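Local coordinates for protein AP endonuclease, family 2 (Brucella melitensis biovar Abortus, PDB 3NGF) that probably isomerises hydroxypyruvate as a manganese-binding TIM-barrel enzyme of the hyi family, although it is named after the related AP endonucleases, at residues G72-A76 against G77-M81; E127-I130 against E131-Y135; L196-L199 against I200-M203. All blocks are in the same frame, centred on the assembly; numbering follows the deposited sequence.

Contact 1 (G72-A76 against G77-M81)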
loop_
_atom_site.group_PDB
_atom_site.type_symbol
_atom_site.label_atom_id
_atom_site.label_comp_id
_atom_site.label_asym_id
_atom_site.label_seq_id
_atom_site.Cartn_x
_atom_site.Cartn_y
_atom_site.Cartn_z
ATOM N N GLY A 72 0.400 -14.076 -6.692
ATOM C CA GLY A 72 -0.068 -15.379 -7.191
ATOM C C GLY A 72 -0.891 -15.191 -8.458
ATOM O O GLY A 72 -0.660 -14.253 -9.207
ATOM N N ASP A 73 -1.858 -16.068 -8.685
ATOM C CA ASP A 73 -2.681 -16.039 -9.898
ATOM C C ASP A 73 -3.878 -15.096 -9.711
ATOM O O ASP A 73 -4.949 -15.529 -9.308
ATOM C CB ASP A 73 -3.165 -17.462 -10.209
ATOM C CG ASP A 73 -3.813 -17.602 -11.575
ATOM O OD1 ASP A 73 -4.074 -16.588 -12.268
ATOM O OD2 ASP A 73 -4.067 -18.775 -11.952
ATOM N N TRP A 74 -3.678 -13.817 -10.004
ATOM C CA TRP A 74 -4.714 -12.777 -9.800
ATOM C C TRP A 74 -5.980 -13.038 -10.609
ATOM O O TRP A 74 -7.104 -12.952 -10.084
ATOM C CB TRP A 74 -4.167 -11.403 -10.153
ATOM C CG TRP A 74 -5.068 -10.259 -9.708
ATOM C CD1 TRP A 74 -6.104 -9.705 -10.416
ATOM C CD2 TRP A 74 -5.014 -9.552 -8.461
ATOM N NE1 TRP A 74 -6.688 -8.694 -9.687
ATOM C CE2 TRP A 74 -6.044 -8.580 -8.486
ATOM C CE3 TRP A 74 -4.207 -9.650 -7.323
ATOM C CZ2 TRP A 74 -6.284 -7.712 -7.415
ATOM C CZ3 TRP A 74 -4.436 -8.781 -6.269
ATOM C CH2 TRP A 74 -5.462 -7.819 -6.321
ATOM N N ALA A 75 -5.789 -13.354 -11.888
ATOM C CA ALA A 75 -6.892 -13.720 -12.780
ATOM C C ALA A 75 -7.747 -14.846 -12.202
ATOM O O ALA A 75 -8.964 -14.847 -12.385
ATOM C CB ALA A 75 -6.358 -14.106 -14.164
ATOM N N ALA A 76 -7.130 -15.797 -11.495
ATOM C CA ALA A 76 -7.887 -16.892 -10.868
ATOM C C ALA A 76 -8.465 -16.548 -9.487
ATOM O O ALA A 76 -8.992 -17.429 -8.806
ATOM C CB ALA A 76 -7.028 -18.150 -10.774
ATOM N N GLY A 77 -8.371 -15.283 -9.074
ATOM C CA GLY A 77 -8.925 -14.842 -7.786
ATOM C C GLY A 77 -7.948 -14.806 -6.611
ATOM O O GLY A 77 -8.352 -14.495 -5.487
ATOM N N GLU A 78 -6.676 -15.137 -6.837
ATOM C CA GLU A 78 -5.685 -15.100 -5.740
ATOM C C GLU A 78 -5.334 -13.654 -5.357
ATOM O O GLU A 78 -5.206 -12.785 -6.211
ATOM C CB GLU A 78 -4.417 -15.912 -6.087
ATOM C CG GLU A 78 -4.758 -17.336 -6.454
ATOM C CD GLU A 78 -3.585 -18.299 -6.409
ATOM O OE1 GLU A 78 -2.425 -17.891 -6.636
ATOM O OE2 GLU A 78 -3.847 -19.492 -6.184
ATOM N N ARG A 79 -5.215 -13.419 -4.051
ATOM C CA ARG A 79 -4.949 -12.092 -3.491
ATOM C C ARG A 79 -3.798 -12.181 -2.492
ATOM O O ARG A 79 -3.878 -11.687 -1.367
ATOM C CB ARG A 79 -6.215 -11.550 -2.825
ATOM C CG ARG A 79 -7.402 -11.485 -3.773
ATOM C CD ARG A 79 -7.184 -10.366 -4.782
ATOM N NE ARG A 79 -8.316 -10.172 -5.690
ATOM C CZ ARG A 79 -8.450 -10.731 -6.897
ATOM N NH1 ARG A 79 -7.528 -11.569 -7.388
ATOM N NH2 ARG A 79 -9.534 -10.468 -7.625
ATOM N N GLY A 80 -2.702 -12.807 -2.915
ATOM C CA GLY A 80 -1.530 -12.983 -2.047
ATOM C C GLY A 80 -1.461 -14.389 -1.476
ATOM O O GLY A 80 -2.414 -15.142 -1.567
ATOM N N MET A 81 -0.324 -14.739 -0.887
ATOM C CA MET A 81 -0.178 -16.063 -0.278
ATOM C C MET A 81 0.582 -16.068 1.045
ATOM O O MET A 81 0.847 -17.148 1.595
ATOM C CB MET A 81 0.540 -16.977 -1.249
ATOM C CG MET A 81 1.984 -16.593 -1.428
ATOM S SD MET A 81 2.566 -17.179 -3.009
ATOM C CE MET A 81 1.675 -16.107 -4.141
HETATM O O HOH W 1 -9.696 -11.971 -10.270
#
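The guanidinium of Arg79 lies flat on one face of the Trp74 indole. The two planes are 11° apart and their centres are 3.8 Å apart. NH1 sits over the middle of the ring system, and its closest ring atom is Trp74 CD2 at 3.4 Å. Arg79 CZ lies over the face of the six-membered ring, so the stack has cation-pi character. Further back along the chain, Arg79 CD makes a CH-pi contact with the same ring. The bend of Arg79 at chi2 (-71°) folds the chain back over the indole.

Two backbone carbonyls help fix the rotation of the guanidinium. NH1 donates to Trp74 O at 3.1 Å, in the carbonyl plane and on a lone pair. It also donates to Glu78 O. A water links Arg79 NH2 to Trp74 O. Gly77 N donates to the same Trp74 oxygen and closes the type I beta turn from Trp74 to Gly77.

Next to Arg79 in the loop, Glu78 reaches back to Asp73. Asp73 N donates to Glu78 OE1 at 2.8 Å, almost straight (173°) but from above the carboxylate plane. Glu78 N returns a bond to Asp73 O. Asp73 OD1 accepts from Ala76 N, an Asx motif. Arg87 forms a salt bridge with Glu78 OE1.

This loop joins strand 63-68 to helix 88-104. Phe44 meets the Trp74 ring edge-to-face, and the Trp74 side chain is about 10 Å from the bound manganese. Met81 packs on Phe91 and Asn94 of helix 88-104.

Contact 2 (E127-I130 against E131-Y135)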
loop_
_atom_site.group_PDB
_atom_site.type_symbol
_atom_site.label_atom_id
_atom_site.label_comp_id
_atom_site.label_asym_id
_atom_site.label_seq_id
_atom_site.Cartn_x
_atom_site.Cartn_y
_atom_site.Cartn_z
ATOM N N GLU A 127 0.417 -18.553 11.790
ATOM C CA GLU A 127 1.759 -19.117 11.886
ATOM C C GLU A 127 2.540 -18.953 10.585
ATOM O O GLU A 127 3.720 -18.597 10.608
ATOM C CB GLU A 127 1.710 -20.596 12.309
ATOM C CG GLU A 127 1.544 -20.731 13.804
ATOM C CD GLU A 127 1.382 -22.147 14.288
ATOM O OE1 GLU A 127 1.338 -23.093 13.460
ATOM O OE2 GLU A 127 1.286 -22.301 15.525
ATOM N N THR A 128 1.867 -19.185 9.465
ATOM C CA THR A 128 2.506 -19.092 8.145
ATOM C C THR A 128 2.814 -17.633 7.811
ATOM O O THR A 128 3.890 -17.322 7.283
ATOM C CB THR A 128 1.631 -19.771 7.075
ATOM O OG1 THR A 128 1.594 -21.194 7.322
ATOM C CG2 THR A 128 2.165 -19.466 5.676
ATOM N N PHE A 129 1.881 -16.745 8.152
ATOM C CA PHE A 129 2.099 -15.292 8.040
ATOM C C PHE A 129 3.385 -14.868 8.746
ATOM O O PHE A 129 4.216 -14.174 8.160
ATOM C CB PHE A 129 0.893 -14.529 8.618
ATOM C CG PHE A 129 1.065 -13.020 8.650
ATOM C CD1 PHE A 129 0.551 -12.231 7.637
ATOM C CD2 PHE A 129 1.689 -12.388 9.707
ATOM C CE1 PHE A 129 0.674 -10.853 7.667
ATOM C CE2 PHE A 129 1.810 -10.979 9.720
ATOM C CZ PHE A 129 1.306 -10.239 8.690
ATOM N N ILE A 130 3.555 -15.307 9.994
ATOM C CA ILE A 130 4.730 -14.946 10.804
ATOM C C ILE A 130 6.016 -15.450 10.143
ATOM O O ILE A 130 6.996 -14.708 9.986
ATOM C CB ILE A 130 4.574 -15.462 12.275
ATOM C CG1 ILE A 130 3.475 -14.662 12.981
ATOM C CG2 ILE A 130 5.885 -15.356 13.046
ATOM C CD1 ILE A 130 2.961 -15.249 14.248
ATOM N N GLU A 131 6.013 -16.708 9.704
ATOM C CA GLU A 131 7.198 -17.249 9.079
ATOM C C GLU A 131 7.546 -16.489 7.821
ATOM O O GLU A 131 8.732 -16.206 7.583
ATOM C CB GLU A 131 7.038 -18.721 8.715
ATOM C CG GLU A 131 6.926 -19.640 9.929
ATOM C CD GLU A 131 8.010 -19.471 10.998
ATOM O OE1 GLU A 131 9.172 -19.099 10.709
ATOM O OE2 GLU A 131 7.687 -19.762 12.179
ATOM N N ASN A 132 6.534 -16.199 7.004
ATOM C CA ASN A 132 6.769 -15.536 5.715
ATOM C C ASN A 132 7.242 -14.082 5.860
ATOM O O ASN A 132 8.171 -13.612 5.162
ATOM C CB ASN A 132 5.530 -15.637 4.801
ATOM C CG ASN A 132 5.426 -17.001 4.096
ATOM O OD1 ASN A 132 6.449 -17.653 3.787
ATOM N ND2 ASN A 132 4.190 -17.436 3.827
ATOM N N PHE A 133 6.604 -13.374 6.781
ATOM C CA PHE A 133 6.981 -11.989 7.099
ATOM C C PHE A 133 8.362 -11.933 7.723
ATOM O O PHE A 133 9.129 -11.040 7.427
ATOM C CB PHE A 133 5.899 -11.302 7.961
ATOM C CG PHE A 133 4.906 -10.513 7.128
ATOM C CD1 PHE A 133 4.001 -11.146 6.277
ATOM C CD2 PHE A 133 4.939 -9.140 7.137
ATOM C CE1 PHE A 133 3.134 -10.416 5.470
ATOM C CE2 PHE A 133 4.075 -8.406 6.361
ATOM C CZ PHE A 133 3.177 -9.034 5.514
ATOM N N ARG A 134 8.708 -12.888 8.581
ATOM C CA ARG A 134 10.083 -12.920 9.100
ATOM C C ARG A 134 11.120 -13.134 7.999
ATOM O O ARG A 134 12.181 -12.465 8.004
ATOM C CB ARG A 134 10.246 -13.997 10.167
ATOM C CG ARG A 134 9.648 -13.627 11.486
ATOM C CD ARG A 134 9.748 -14.762 12.504
ATOM N NE ARG A 134 9.144 -14.361 13.774
ATOM C CZ ARG A 134 8.888 -15.177 14.792
ATOM N NH1 ARG A 134 9.154 -16.490 14.715
ATOM N NH2 ARG A 134 8.341 -14.690 15.891
ATOM N N TYR A 135 10.835 -14.058 7.072
ATOM C CA TYR A 135 11.738 -14.320 5.942
ATOM C C TYR A 135 11.886 -13.042 5.116
ATOM O O TYR A 135 12.991 -12.617 4.800
ATOM C CB TYR A 135 11.237 -15.447 5.043
ATOM C CG TYR A 135 12.119 -15.660 3.828
ATOM C CD1 TYR A 135 13.246 -16.498 3.894
ATOM C CD2 TYR A 135 11.853 -15.011 2.629
ATOM C CE1 TYR A 135 14.058 -16.678 2.794
ATOM C CE2 TYR A 135 12.656 -15.181 1.540
ATOM C CZ TYR A 135 13.769 -16.008 1.618
ATOM O OH TYR A 135 14.562 -16.156 0.506
HETATM O O HOH W 2 5.237 -19.117 12.987
#
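Phe129 and Phe133, one helical turn apart, form an offset stack. Their centroids are 4.1 Å apart and the planes differ by 18°. Phe129 CZ lies over the middle of the Phe133 ring. In return, Phe133 CD1 lies over the face of the Phe129 ring, displaced toward its rim. The closest atoms are the two CE1 carbons, Phe129 CE1 and Phe133 CE1, at 3.3 Å. Phe129 has CG anti to the backbone N (chi1 175°), while Phe133 stands at chi1 -94°, and with these torsions the two rings overlap in the offset stack.

On another side of the helix, Ile130 CG2 sits over the centre of the Arg134 guanidinium, 3.5 Å from Arg134 CZ. The arginine chain is extended from CG to NE and runs alongside the isoleucine. Thr128 and Asn132 also lie side by side, with Thr128 CG2 3.4 Å from Asn132 ND2. A water bridges Glu127 O and Glu131 OE2.

Regular i to i+4 backbone bonds set this spacing, such as Phe133 N to Phe129 O at 2.9 Å. The helix, 122-140, is the crossover of a beta-alpha-beta unit of the TIM barrel, between strands 109-111 and 146-149. Its phenylalanine side faces the barrel wall: both side chains touch Val149, and Phe133 also touches Val147.

Val175 of helix 165-175 packs against both side chains, and Phe161 meets the ring of Phe129. The arginine is held from the same neighbouring helix, with NE bonded to Val175 O and NH2 to Arg174 O. Asn132 ND2 donates to Ala82 O, in the loop before helix 88-104.

Contact 3 (L196-L199 against I200-M203)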
loop_
_atom_site.group_PDB
_atom_site.type_symbol
_atom_site.label_atom_id
_atom_site.label_comp_id
_atom_site.label_asym_id
_atom_site.label_seq_id
_atom_site.Cartn_x
_atom_site.Cartn_y
_atom_site.Cartn_z
ATOM N N LEU A 196 -10.957 7.085 13.881
ATOM C CA LEU A 196 -9.679 7.180 13.172
ATOM C C LEU A 196 -8.635 8.051 13.848
ATOM O O LEU A 196 -7.452 7.715 13.808
ATOM C CB LEU A 196 -9.893 7.655 11.738
ATOM C CG LEU A 196 -10.813 6.830 10.842
ATOM C CD1 LEU A 196 -10.863 7.461 9.446
ATOM C CD2 LEU A 196 -10.437 5.349 10.747
ATOM N N THR A 197 -9.040 9.152 14.480
ATOM C CA THR A 197 -8.075 10.028 15.158
ATOM C C THR A 197 -7.373 9.302 16.293
ATOM O O THR A 197 -6.123 9.259 16.366
ATOM C CB THR A 197 -8.721 11.303 15.670
ATOM O OG1 THR A 197 -9.285 12.001 14.563
ATOM C CG2 THR A 197 -7.686 12.207 16.373
ATOM N N ARG A 198 -8.179 8.660 17.126
ATOM C CA ARG A 198 -7.655 7.892 18.254
ATOM C C ARG A 198 -6.947 6.621 17.806
ATOM O O ARG A 198 -5.956 6.203 18.427
ATOM C CB ARG A 198 -8.788 7.621 19.261
ATOM C CG ARG A 198 -9.300 8.900 19.911
ATOM C CD ARG A 198 -8.281 9.549 20.837
ATOM N NE ARG A 198 -8.904 10.671 21.540
ATOM C CZ ARG A 198 -8.713 11.958 21.279
ATOM N NH1 ARG A 198 -7.842 12.362 20.360
ATOM N NH2 ARG A 198 -9.393 12.860 21.979
ATOM N N LEU A 199 -7.370 6.060 16.669
ATOM C CA LEU A 199 -6.694 4.901 16.110
ATOM C C LEU A 199 -5.270 5.268 15.642
ATOM O O LEU A 199 -4.301 4.563 15.959
ATOM C CB LEU A 199 -7.464 4.368 14.921
ATOM C CG LEU A 199 -6.988 3.094 14.253
ATOM C CD1 LEU A 199 -6.981 1.930 15.236
ATOM C CD2 LEU A 199 -7.874 2.758 12.994
ATOM N N ILE A 200 -5.172 6.363 14.882
ATOM C CA ILE A 200 -3.880 6.883 14.397
ATOM C C ILE A 200 -2.948 7.134 15.552
ATOM O O ILE A 200 -1.763 6.747 15.500
ATOM C CB ILE A 200 -4.039 8.180 13.541
ATOM C CG1 ILE A 200 -4.746 7.839 12.219
ATOM C CG2 ILE A 200 -2.670 8.830 13.295
ATOM C CD1 ILE A 200 -5.176 9.059 11.366
ATOM N N GLU A 201 -3.493 7.730 16.607
ATOM C CA GLU A 201 -2.744 8.007 17.821
ATOM C C GLU A 201 -2.253 6.736 18.529
ATOM O O GLU A 201 -1.075 6.688 18.977
ATOM C CB GLU A 201 -3.569 8.914 18.743
ATOM C CG GLU A 201 -3.646 10.354 18.186
ATOM C CD GLU A 201 -4.639 11.240 18.890
ATOM O OE1 GLU A 201 -5.446 10.731 19.674
ATOM O OE2 GLU A 201 -4.602 12.471 18.661
ATOM N N LYS A 202 -3.104 5.709 18.589
ATOM C CA LYS A 202 -2.719 4.410 19.166
ATOM C C LYS A 202 -1.657 3.727 18.299
ATOM O O LYS A 202 -0.762 3.053 18.817
ATOM C CB LYS A 202 -3.919 3.457 19.275
ATOM C CG LYS A 202 -5.014 3.855 20.219
ATOM C CD LYS A 202 -6.371 3.196 19.795
ATOM C CE LYS A 202 -7.404 3.223 20.897
ATOM N NZ LYS A 202 -8.684 2.519 20.524
ATOM N N MET A 203 -1.752 3.909 16.980
ATOM C CA MET A 203 -0.874 3.218 16.030
ATOM C C MET A 203 0.415 3.987 15.763
ATOM O O MET A 203 1.214 3.577 14.925
ATOM C CB MET A 203 -1.599 2.980 14.705
ATOM C CG MET A 203 -2.736 1.934 14.765
ATOM S SD MET A 203 -3.654 1.782 13.224
ATOM C CE MET A 203 -2.400 0.945 12.198
#
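Arg198 bends at chi2 (-68°), while Glu201 runs extended beyond CG (chi2 169°). With these torsions the two side chains lie side by side, pointing the same way, and their charged ends meet. Arg198 NH1 forms a salt bridge with Glu201 OE1 at 3.0 Å. The bond is somewhat bent, with an N-H...O angle of 145°. It meets OE1 on the syn side, close to the carboxylate plane. The guanidinium and carboxylate planes are nearly parallel, though OE1 is tilted out of the guanidinium plane. Arg198 CD lies 3.3 Å from the same oxygen. The other carboxylate oxygen, Glu201 OE2, lies 3.8 Å from Thr197 CG2.

The apolar pair is Leu199 and Met203. They run alongside each other, with Leu199 CG 3.7 Å from Met203 SD. Lys202 is also extended, and its aliphatic chain passes close to Arg198 O.

Backbone i to i+4 bonds hold the turn together. Ile200 N donates to Leu196 O at 2.9 Å. The last of the set, Met203 N to Leu199 O at 2.8 Å, comes where the chain leaves the helix.

Helix 196-202 is a short helix between helix 186-192 and strand 207-212 of the barrel. Leu199 and Met203 pack on Gln165 and Leu166 of helix 165-175. Thr197 and Ile200 face Val234 of helix 228-237. Leu196 touches both helix 228-237 and helix 186-192.

How the contacts relate
The three contacts follow one another along the chain, with no nesting or crossing. Contact 1 comes first and closes a tight turn in the loop between strand 63-68 and helix 88-104. Contact 2 is one beta-alpha unit further on, within helix 122-140. Contacts 1 and 2 touch by packing, Met81 O lying 4.0 Å from Asn132 ND2. Contact 3 lies in helix 196-202, ahead of strand 207-212. It is on the opposite side of the chain's centre from contact 1, their nearest atoms about 19 Å apart. Contacts 2 and 3 do not meet, but both pack on helix 165-175, which thus joins them through the outer helical layer.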